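Long-range contact in extracellular invertase (Aspergillus kawachii, PDB 5XH8), which hydrolyses beta-fructofuranosides such as sucrose and, with high transfructosylation activity, probably transfers fructosyl groups to make fructooligosaccharides such as 1-kestose: residues F464-F477 with T487-I499. Residues are numbered along the deposited sequence; the frame is centred on the assembly and turned at random.
Sequences FPASARGSGLKSGF and TTVYYQFSNESII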
loop_
_atom_site.group_PDB
_atom_site.type_symbol
_atom_site.label_atom_id
_atom_site.label_comp_id
_atom_site.label_asym_id
_atom_site.label_seq_id
_atom_site.Cartn_x
_atom_site.Cartn_y
_atom_site.Cartn_z
ATOM N N PHE A 464 26.256 -13.107 52.029
ATOM C CA PHE A 464 26.606 -14.520 51.952
ATOM C C PHE A 464 28.109 -14.692 52.181
ATOM O O PHE A 464 28.890 -13.848 51.729
ATOM C CB PHE A 464 26.240 -15.085 50.574
ATOM C CG PHE A 464 24.772 -14.978 50.242
ATOM C CD1 PHE A 464 23.862 -15.894 50.759
ATOM C CD2 PHE A 464 24.302 -13.957 49.425
ATOM C CE1 PHE A 464 22.514 -15.809 50.450
ATOM C CE2 PHE A 464 22.949 -13.859 49.117
ATOM C CZ PHE A 464 22.057 -14.788 49.629
ATOM N N PRO A 465 28.521 -15.782 52.864
ATOM C CA PRO A 465 29.948 -16.010 53.110
ATOM C C PRO A 465 30.615 -16.556 51.864
ATOM O O PRO A 465 29.916 -17.081 50.989
ATOM C CB PRO A 465 29.932 -17.070 54.207
ATOM C CG PRO A 465 28.721 -17.884 53.898
ATOM C CD PRO A 465 27.702 -16.899 53.385
ATOM N N ALA A 466 31.947 -16.473 51.798
ATOM C CA ALA A 466 32.722 -16.982 50.647
ATOM C C ALA A 466 32.323 -18.389 50.206
ATOM O O ALA A 466 32.301 -18.680 49.011
ATOM C CB ALA A 466 34.216 -16.942 50.949
ATOM N N SER A 467 31.986 -19.248 51.165
ATOM C CA SER A 467 31.602 -20.638 50.873
ATOM C C SER A 467 30.247 -20.826 50.175
ATOM O O SER A 467 29.967 -21.918 49.697
ATOM C CB SER A 467 31.595 -21.462 52.160
ATOM O OG SER A 467 30.777 -20.857 53.139
ATOM N N ALA A 468 29.397 -19.797 50.144
ATOM C CA ALA A 468 28.119 -19.875 49.400
ATOM C C ALA A 468 28.341 -20.078 47.894
ATOM O O ALA A 468 27.585 -20.808 47.249
ATOM C CB ALA A 468 27.261 -18.638 49.662
ATOM N N ARG A 469 29.396 -19.455 47.363
ATOM C CA ARG A 469 29.773 -19.569 45.944
ATOM C C ARG A 469 29.802 -21.028 45.474
ATOM O O ARG A 469 30.326 -21.893 46.165
ATOM C CB ARG A 469 31.140 -18.905 45.721
ATOM C CG ARG A 469 31.621 -18.813 44.275
ATOM C CD ARG A 469 30.957 -17.681 43.517
ATOM N NE ARG A 469 31.235 -16.337 44.034
ATOM C CZ ARG A 469 30.591 -15.222 43.653
ATOM N NH1 ARG A 469 29.627 -15.268 42.725
ATOM N NH2 ARG A 469 30.900 -14.040 44.191
ATOM N N GLY A 470 29.194 -21.302 44.321
ATOM C CA GLY A 470 29.125 -22.650 43.776
ATOM C C GLY A 470 28.394 -23.708 44.596
ATOM O O GLY A 470 28.458 -24.885 44.245
ATOM N N SER A 471 27.690 -23.314 45.659
ATOM C CA SER A 471 27.091 -24.269 46.603
ATOM C C SER A 471 25.606 -24.454 46.352
ATOM O O SER A 471 25.019 -23.789 45.485
ATOM C CB SER A 471 27.269 -23.773 48.034
ATOM O OG SER A 471 26.241 -22.852 48.383
ATOM N N GLY A 472 24.997 -25.322 47.158
ATOM C CA GLY A 472 23.558 -25.591 47.109
ATOM C C GLY A 472 22.691 -24.670 47.961
ATOM O O GLY A 472 21.542 -25.010 48.237
ATOM N N LEU A 473 23.231 -23.520 48.379
ATOM C CA LEU A 473 22.479 -22.493 49.108
ATOM C C LEU A 473 21.238 -21.988 48.339
ATOM O O LEU A 473 21.294 -21.782 47.113
ATOM C CB LEU A 473 23.387 -21.298 49.456
ATOM C CG LEU A 473 22.730 -20.119 50.205
ATOM C CD1 LEU A 473 23.664 -19.520 51.247
ATOM C CD2 LEU A 473 22.230 -19.009 49.265
ATOM N N LYS A 474 20.145 -21.818 49.097
ATOM C CA LYS A 474 18.918 -21.160 48.668
ATOM C C LYS A 474 18.439 -20.328 49.834
ATOM O O LYS A 474 18.122 -20.887 50.885
ATOM C CB LYS A 474 17.836 -22.168 48.310
ATOM C CG LYS A 474 18.169 -23.007 47.101
ATOM C CD LYS A 474 17.208 -24.151 46.930
ATOM C CE LYS A 474 17.880 -25.243 46.127
ATOM N NZ LYS A 474 16.868 -26.154 45.561
ATOM N N SER A 475 18.401 -19.004 49.665
ATOM C CA SER A 475 17.896 -18.108 50.697
ATOM C C SER A 475 17.022 -16.981 50.115
ATOM O O SER A 475 17.311 -16.441 49.046
ATOM C CB SER A 475 19.069 -17.516 51.499
ATOM O OG SER A 475 20.114 -18.475 51.690
ATOM N N GLY A 476 15.965 -16.626 50.843
ATOM C CA GLY A 476 15.134 -15.507 50.484
ATOM C C GLY A 476 13.975 -15.325 51.436
ATOM O O GLY A 476 14.164 -15.327 52.654
ATOM N N PHE A 477 12.776 -15.151 50.882
ATOM C CA PHE A 477 11.580 -14.963 51.685
ATOM C C PHE A 477 10.433 -15.801 51.176
ATOM O O PHE A 477 10.362 -16.147 50.003
ATOM C CB PHE A 477 11.154 -13.504 51.715
ATOM C CG PHE A 477 12.197 -12.577 52.251
ATOM C CD1 PHE A 477 12.264 -12.293 53.613
ATOM C CD2 PHE A 477 13.115 -11.972 51.392
ATOM C CE1 PHE A 477 13.236 -11.441 54.106
ATOM C CE2 PHE A 477 14.085 -11.116 51.884
ATOM C CZ PHE A 477 14.149 -10.854 53.241
ATOM N N THR A 487 4.167 -18.419 48.654
ATOM C CA THR A 487 5.043 -18.166 47.522
ATOM C C THR A 487 6.449 -17.943 48.042
ATOM O O THR A 487 6.624 -17.203 49.008
ATOM C CB THR A 487 4.565 -16.910 46.769
ATOM O OG1 THR A 487 3.237 -17.137 46.292
ATOM C CG2 THR A 487 5.495 -16.602 45.617
ATOM N N THR A 488 7.444 -18.539 47.391
ATOM C CA THR A 488 8.828 -18.404 47.843
ATOM C C THR A 488 9.681 -17.785 46.764
ATOM O O THR A 488 9.658 -18.220 45.611
ATOM C CB THR A 488 9.405 -19.759 48.300
ATOM O OG1 THR A 488 8.481 -20.346 49.206
ATOM C CG2 THR A 488 10.693 -19.569 49.038
ATOM N N VAL A 489 10.403 -16.739 47.154
ATOM C CA VAL A 489 11.290 -15.998 46.275
ATOM C C VAL A 489 12.673 -16.136 46.881
ATOM O O VAL A 489 12.877 -15.705 48.022
ATOM C CB VAL A 489 10.920 -14.488 46.228
ATOM C CG1 VAL A 489 11.927 -13.714 45.390
ATOM C CG2 VAL A 489 9.511 -14.296 45.699
ATOM N N TYR A 490 13.629 -16.683 46.139
ATOM C CA TYR A 490 14.955 -16.917 46.718
ATOM C C TYR A 490 16.107 -16.795 45.736
ATOM O O TYR A 490 15.914 -16.946 44.539
ATOM C CB TYR A 490 14.970 -18.285 47.394
ATOM C CG TYR A 490 14.731 -19.472 46.480
ATOM C CD1 TYR A 490 13.442 -19.959 46.251
ATOM C CD2 TYR A 490 15.791 -20.145 45.898
ATOM C CE1 TYR A 490 13.224 -21.071 45.461
ATOM C CE2 TYR A 490 15.578 -21.253 45.091
ATOM C CZ TYR A 490 14.300 -21.708 44.879
ATOM O OH TYR A 490 14.108 -22.798 44.081
ATOM N N TYR A 491 17.294 -16.475 46.258
ATOM C CA TYR A 491 18.534 -16.553 45.489
ATOM C C TYR A 491 19.149 -17.939 45.633
ATOM O O TYR A 491 19.110 -18.543 46.699
ATOM C CB TYR A 491 19.537 -15.489 45.916
ATOM C CG TYR A 491 20.699 -15.391 44.956
ATOM C CD1 TYR A 491 20.566 -14.703 43.743
ATOM C CD2 TYR A 491 21.923 -16.014 45.229
ATOM C CE1 TYR A 491 21.617 -14.626 42.835
ATOM C CE2 TYR A 491 22.985 -15.941 44.330
ATOM C CZ TYR A 491 22.834 -15.244 43.133
ATOM O OH TYR A 491 23.875 -15.176 42.226
ATOM N N GLN A 492 19.730 -18.413 44.547
ATOM C CA GLN A 492 20.291 -19.735 44.417
ATOM C C GLN A 492 21.670 -19.574 43.761
ATOM O O GLN A 492 21.764 -19.071 42.626
ATOM C CB GLN A 492 19.342 -20.527 43.532
ATOM C CG GLN A 492 19.719 -21.945 43.219
ATOM C CD GLN A 492 18.606 -22.657 42.484
ATOM O OE1 GLN A 492 18.522 -22.612 41.261
ATOM N NE2 GLN A 492 17.744 -23.324 43.228
ATOM N N PHE A 493 22.743 -19.963 44.465
ATOM C CA PHE A 493 24.103 -19.862 43.893
ATOM C C PHE A 493 24.432 -20.896 42.839
ATOM O O PHE A 493 25.242 -20.601 41.982
ATOM C CB PHE A 493 25.198 -19.876 44.972
ATOM C CG PHE A 493 25.409 -18.547 45.623
ATOM C CD1 PHE A 493 24.675 -18.195 46.739
ATOM C CD2 PHE A 493 26.320 -17.646 45.107
ATOM C CE1 PHE A 493 24.857 -16.973 47.344
ATOM C CE2 PHE A 493 26.510 -16.414 45.708
ATOM C CZ PHE A 493 25.774 -16.079 46.831
ATOM N N SER A 494 23.816 -22.075 42.879
ATOM C CA SER A 494 24.134 -23.157 41.921
ATOM C C SER A 494 24.061 -22.750 40.450
ATOM O O SER A 494 24.886 -23.189 39.643
ATOM C CB SER A 494 23.205 -24.339 42.131
ATOM O OG SER A 494 21.860 -23.942 41.945
ATOM N N ASN A 495 23.059 -21.933 40.106
ATOM C CA ASN A 495 22.938 -21.346 38.754
ATOM C C ASN A 495 22.836 -19.818 38.781
ATOM O O ASN A 495 22.403 -19.192 37.801
ATOM C CB ASN A 495 21.746 -21.950 38.015
ATOM C CG ASN A 495 20.433 -21.827 38.791
ATOM O OD1 ASN A 495 20.362 -21.236 39.867
ATOM N ND2 ASN A 495 19.389 -22.400 38.236
ATOM N N GLU A 496 23.264 -19.220 39.893
ATOM C CA GLU A 496 23.272 -17.791 40.053
ATOM C C GLU A 496 21.928 -17.167 39.624
ATOM O O GLU A 496 21.908 -16.284 38.769
ATOM C CB GLU A 496 24.408 -17.198 39.225
ATOM C CG GLU A 496 25.795 -17.717 39.555
ATOM C CD GLU A 496 26.844 -16.932 38.809
ATOM O OE1 GLU A 496 27.075 -17.262 37.639
ATOM O OE2 GLU A 496 27.404 -15.953 39.363
ATOM N N SER A 497 20.830 -17.640 40.221
ATOM C CA SER A 497 19.470 -17.231 39.824
ATOM C C SER A 497 18.612 -16.796 40.993
ATOM O O SER A 497 18.743 -17.319 42.108
ATOM C CB SER A 497 18.747 -18.386 39.146
ATOM O OG SER A 497 19.352 -18.722 37.911
ATOM N N ILE A 498 17.735 -15.826 40.722
ATOM C CA ILE A 498 16.568 -15.556 41.555
ATOM C C ILE A 498 15.427 -16.410 41.019
ATOM O O ILE A 498 15.158 -16.411 39.808
ATOM C CB ILE A 498 16.137 -14.076 41.500
ATOM C CG1 ILE A 498 17.292 -13.131 41.888
ATOM C CG2 ILE A 498 14.877 -13.843 42.344
ATOM C CD1 ILE A 498 17.389 -12.786 43.350
ATOM N N ILE A 499 14.741 -17.103 41.924
ATOM C CA ILE A 499 13.653 -18.019 41.604
ATOM C C ILE A 499 12.373 -17.581 42.327
ATOM O O ILE A 499 12.415 -17.168 43.474
ATOM C CB ILE A 499 13.975 -19.468 42.053
ATOM C CG1 ILE A 499 15.335 -19.930 41.505
ATOM C CG2 ILE A 499 12.855 -20.440 41.658
ATOM C CD1 ILE A 499 15.447 -19.974 40.008
HETATM O O HOH W 1 28.915 -17.432 41.307
HETATM O O HOH W 2 27.769 -19.487 42.454
HETATM O O HOH W 3 22.455 -23.155 45.261
#
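F464 offers a ring face to the edge of F493, in the C-terminal beta-sandwich domain of this GH32 enzyme. The contact joins an antiparallel beta hairpin, 474-481 with 487-492, to the loop that links the two sheets of the sandwich. The F464-F493 pair is T-shaped, with planes at 82° and F493 CE1 3.5 Å from F464 CG. A468 CB lies over one face of the F493 ring, a CH-pi contact 4.0 Å from the ring centroid. Y491 CE2 lies over the opposite face. The R469 side chain bends at chi2 and chi3, which brings its guanidinium back toward E496. R469 NH1 and E496 OE2 are 4.1 Å apart, too far for a salt bridge, and a water bridges them, accepting from R469 NH1 and donating weakly to E496 OE2. Both charges have direct partners nearby: R469 NH2 pairs with D528, NH1 binds L526 O, and E496 OE1 pairs with R525. A second water links G470 N to F493 O. A468-S471 form a type II turn, and S471 N and OG both donate to A468 O. S471 OG also accepts from L473 N, making an ST turn. A third water ties S471 O and L473 O to S494 N. L473 CD2 meets the F493 ring at its edge, 3.6 Å from F493 CD1. The ring is thus held on both faces and along its rim. K474 runs alongside Y490, its CG 3.7 Å from Y490 CE2. S475 and Y491 form a hydrogen-bonded pair. S475 OG turns to H579 on the next strand. G476 and Y490 are a non-hydrogen-bonded pair, their CA atoms 4.0 Å apart. F477 and V489 form the next hydrogen-bonded pair, and V489 N donates to F477 O at 2.9 Å with an N-H...O angle of 170°.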